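Local coordinates for protein fuculose-1-phosphate aldolase (Thermus thermophilus, PDB 2FK5) that is a class II aldolase family protein of the AraD-like clan, modelled here as an assembly of eight chains, at residues E142-L147 and F154-K159. Residues are numbered along the deposited sequence; the frame is centred on the assembly and turned at random.
Sequences EHRACL and FAVGLK
Arg144 leaves its backbone with CG anti to the carbonyl carbon (chi1 -68°) and then bends at chi2 and chi3. These turns swing the guanidinium across to Val156 and Leu158. Arg144 NH2 donates to Val156 O at 3.0 Å. That oxygen lies in the guanidinium plane, although the donor is tilted from the plane of the carbonyl. NE points at the same oxygen, but Arg144 NE to Val156 O is a long, weak bond of 3.3 Å. Val156 O thus sits at one edge of the group, held chiefly by NH2, with NE a weak second donor. Val156 CG2 packs tightly against Arg144 NE, at 3.2 Å. Leu158 CD1 covers one guanidinium face near its rim, 3.7 Å from Arg144 NH1. NH2 also forms a salt bridge with Glu168 of helix 162-191. Glu168 accepts the backbone N-H of Leu158 as well, which ties the end of the hairpin to that helix.

Strands 145-148 and 152-157 form an antiparallel beta hairpin inside the mixed sheet of the AraD-like fold. Cys146 and Phe154 are a hydrogen-bonded pair. Each gives its N-H to the other's carbonyl oxygen, and Phe154 N to Cys146 O is 2.9 Å. The ladder continues from Val156 N to Arg144 O at 2.8 Å. Ala145 and Ala155 make the non-hydrogen-bonded pair between these bonds, with their CB atoms 4.2 Å apart. Ala155 packs on Leu172 and Met173 of helix 162-191.

On the opposite face, Cys146 and Phe154 both touch Val136 of helix 130-142. Cys146 SG lies 4.1 Å from Phe154 CB and meets the ring obliquely, in a sulfur-aromatic contact. The Phe154 ring stacks with His88 of strand 85-89.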
loop_
_atom_site.group_PDB
_atom_site.type_symbol
_atom_site.label_atom_id
_atom_site.label_comp_id
_atom_site.label_asym_id
_atom_site.label_seq_id
_atom_site.Cartn_x
_atom_site.Cartn_y
_atom_site.Cartn_z
ATOM N N GLU A 142 -27.413 -24.200 -0.571
ATOM C CA GLU A 142 -27.261 -24.710 -1.934
ATOM C C GLU A 142 -26.292 -23.941 -2.831
ATOM O O GLU A 142 -25.902 -24.440 -3.885
ATOM C CB GLU A 142 -28.628 -24.766 -2.620
ATOM C CG GLU A 142 -29.613 -25.739 -1.985
ATOM C CD GLU A 142 -29.260 -27.195 -2.246
ATOM O OE1 GLU A 142 -28.144 -27.620 -1.882
ATOM N N HIS A 143 -25.911 -22.733 -2.424
ATOM C CA HIS A 143 -24.988 -21.916 -3.212
ATOM C C HIS A 143 -23.826 -21.440 -2.348
ATOM O O HIS A 143 -23.985 -21.259 -1.141
ATOM C CB HIS A 143 -25.704 -20.685 -3.770
ATOM C CG HIS A 143 -26.948 -21.003 -4.534
ATOM N ND1 HIS A 143 -28.179 -21.138 -3.930
ATOM C CD2 HIS A 143 -27.148 -21.229 -5.853
ATOM C CE1 HIS A 143 -29.085 -21.430 -4.847
ATOM N NE2 HIS A 143 -28.485 -21.490 -6.022
ATOM N N ARG A 144 -22.677 -21.216 -2.977
ATOM C CA ARG A 144 -21.475 -20.755 -2.275
ATOM C C ARG A 144 -21.507 -19.250 -1.991
ATOM O O ARG A 144 -20.754 -18.746 -1.150
ATOM C CB ARG A 144 -20.229 -21.109 -3.089
ATOM C CG ARG A 144 -19.952 -22.611 -3.178
ATOM C CD ARG A 144 -19.694 -23.185 -1.792
ATOM N NE ARG A 144 -18.487 -22.606 -1.211
ATOM C CZ ARG A 144 -17.257 -23.053 -1.438
ATOM N NH1 ARG A 144 -17.060 -24.105 -2.227
ATOM N NH2 ARG A 144 -16.222 -22.422 -0.902
ATOM N N ALA A 145 -22.378 -18.533 -2.694
ATOM C CA ALA A 145 -22.501 -17.094 -2.487
ATOM C C ALA A 145 -23.876 -16.595 -2.897
ATOM O O ALA A 145 -24.559 -17.218 -3.705
ATOM C CB ALA A 145 -21.433 -16.360 -3.287
ATOM N N CYS A 146 -24.282 -15.467 -2.331
ATOM C CA CYS A 146 -25.558 -14.890 -2.691
ATOM C C CYS A 146 -25.497 -13.386 -2.580
ATOM O O CYS A 146 -24.629 -12.829 -1.899
ATOM C CB CYS A 146 -26.679 -15.441 -1.801
ATOM S SG CYS A 146 -26.554 -15.028 -0.066
ATOM N N LEU A 147 -26.416 -12.731 -3.279
ATOM C CA LEU A 147 -26.512 -11.281 -3.270
ATOM C C LEU A 147 -27.788 -10.860 -2.571
ATOM O O LEU A 147 -28.840 -11.470 -2.771
ATOM C CB LEU A 147 -26.558 -10.749 -4.703
ATOM C CG LEU A 147 -25.224 -10.550 -5.411
ATOM C CD1 LEU A 147 -25.424 -10.573 -6.914
ATOM C CD2 LEU A 147 -24.624 -9.227 -4.939
ATOM N N PHE A 154 -22.783 -12.319 0.288
ATOM C CA PHE A 154 -22.213 -13.247 1.258
ATOM C C PHE A 154 -21.551 -14.368 0.468
ATOM O O PHE A 154 -22.092 -14.813 -0.541
ATOM C CB PHE A 154 -23.308 -13.851 2.152
ATOM C CG PHE A 154 -23.954 -12.862 3.081
ATOM C CD1 PHE A 154 -24.971 -12.031 2.635
ATOM C CD2 PHE A 154 -23.514 -12.737 4.392
ATOM C CE1 PHE A 154 -25.539 -11.089 3.485
ATOM C CE2 PHE A 154 -24.078 -11.797 5.245
ATOM C CZ PHE A 154 -25.089 -10.974 4.790
ATOM N N ALA A 155 -20.379 -14.813 0.915
ATOM C CA ALA A 155 -19.676 -15.913 0.258
ATOM C C ALA A 155 -19.205 -16.841 1.362
ATOM O O ALA A 155 -18.746 -16.377 2.402
ATOM C CB ALA A 155 -18.478 -15.398 -0.533
ATOM N N VAL A 156 -19.307 -18.145 1.130
ATOM C CA VAL A 156 -18.921 -19.118 2.143
ATOM C C VAL A 156 -17.639 -19.863 1.828
ATOM O O VAL A 156 -17.320 -20.111 0.665
ATOM C CB VAL A 156 -20.033 -20.181 2.345
ATOM C CG1 VAL A 156 -21.362 -19.510 2.549
ATOM C CG2 VAL A 156 -20.096 -21.107 1.142
ATOM N N GLY A 157 -16.916 -20.223 2.886
ATOM C CA GLY A 157 -15.691 -20.995 2.754
ATOM C C GLY A 157 -15.985 -22.340 3.398
ATOM O O GLY A 157 -16.663 -22.378 4.424
ATOM N N LEU A 158 -15.489 -23.434 2.822
ATOM C CA LEU A 158 -15.786 -24.760 3.354
ATOM C C LEU A 158 -14.603 -25.589 3.829
ATOM O O LEU A 158 -14.796 -26.634 4.444
ATOM C CB LEU A 158 -16.566 -25.569 2.315
ATOM C CG LEU A 158 -17.942 -25.023 1.921
ATOM C CD1 LEU A 158 -18.482 -25.789 0.730
ATOM C CD2 LEU A 158 -18.889 -25.132 3.097
ATOM N N LYS A 159 -13.390 -25.134 3.553
ATOM C CA LYS A 159 -12.197 -25.867 3.967
ATOM C C LYS A 159 -12.129 -26.074 5.483
ATOM O O LYS A 159 -12.683 -25.292 6.250
ATOM C CB LYS A 159 -10.951 -25.144 3.452
ATOM C CG LYS A 159 -10.843 -25.196 1.930
ATOM C CD LYS A 159 -9.627 -24.459 1.404
ATOM C CE LYS A 159 -9.535 -24.568 -0.116
#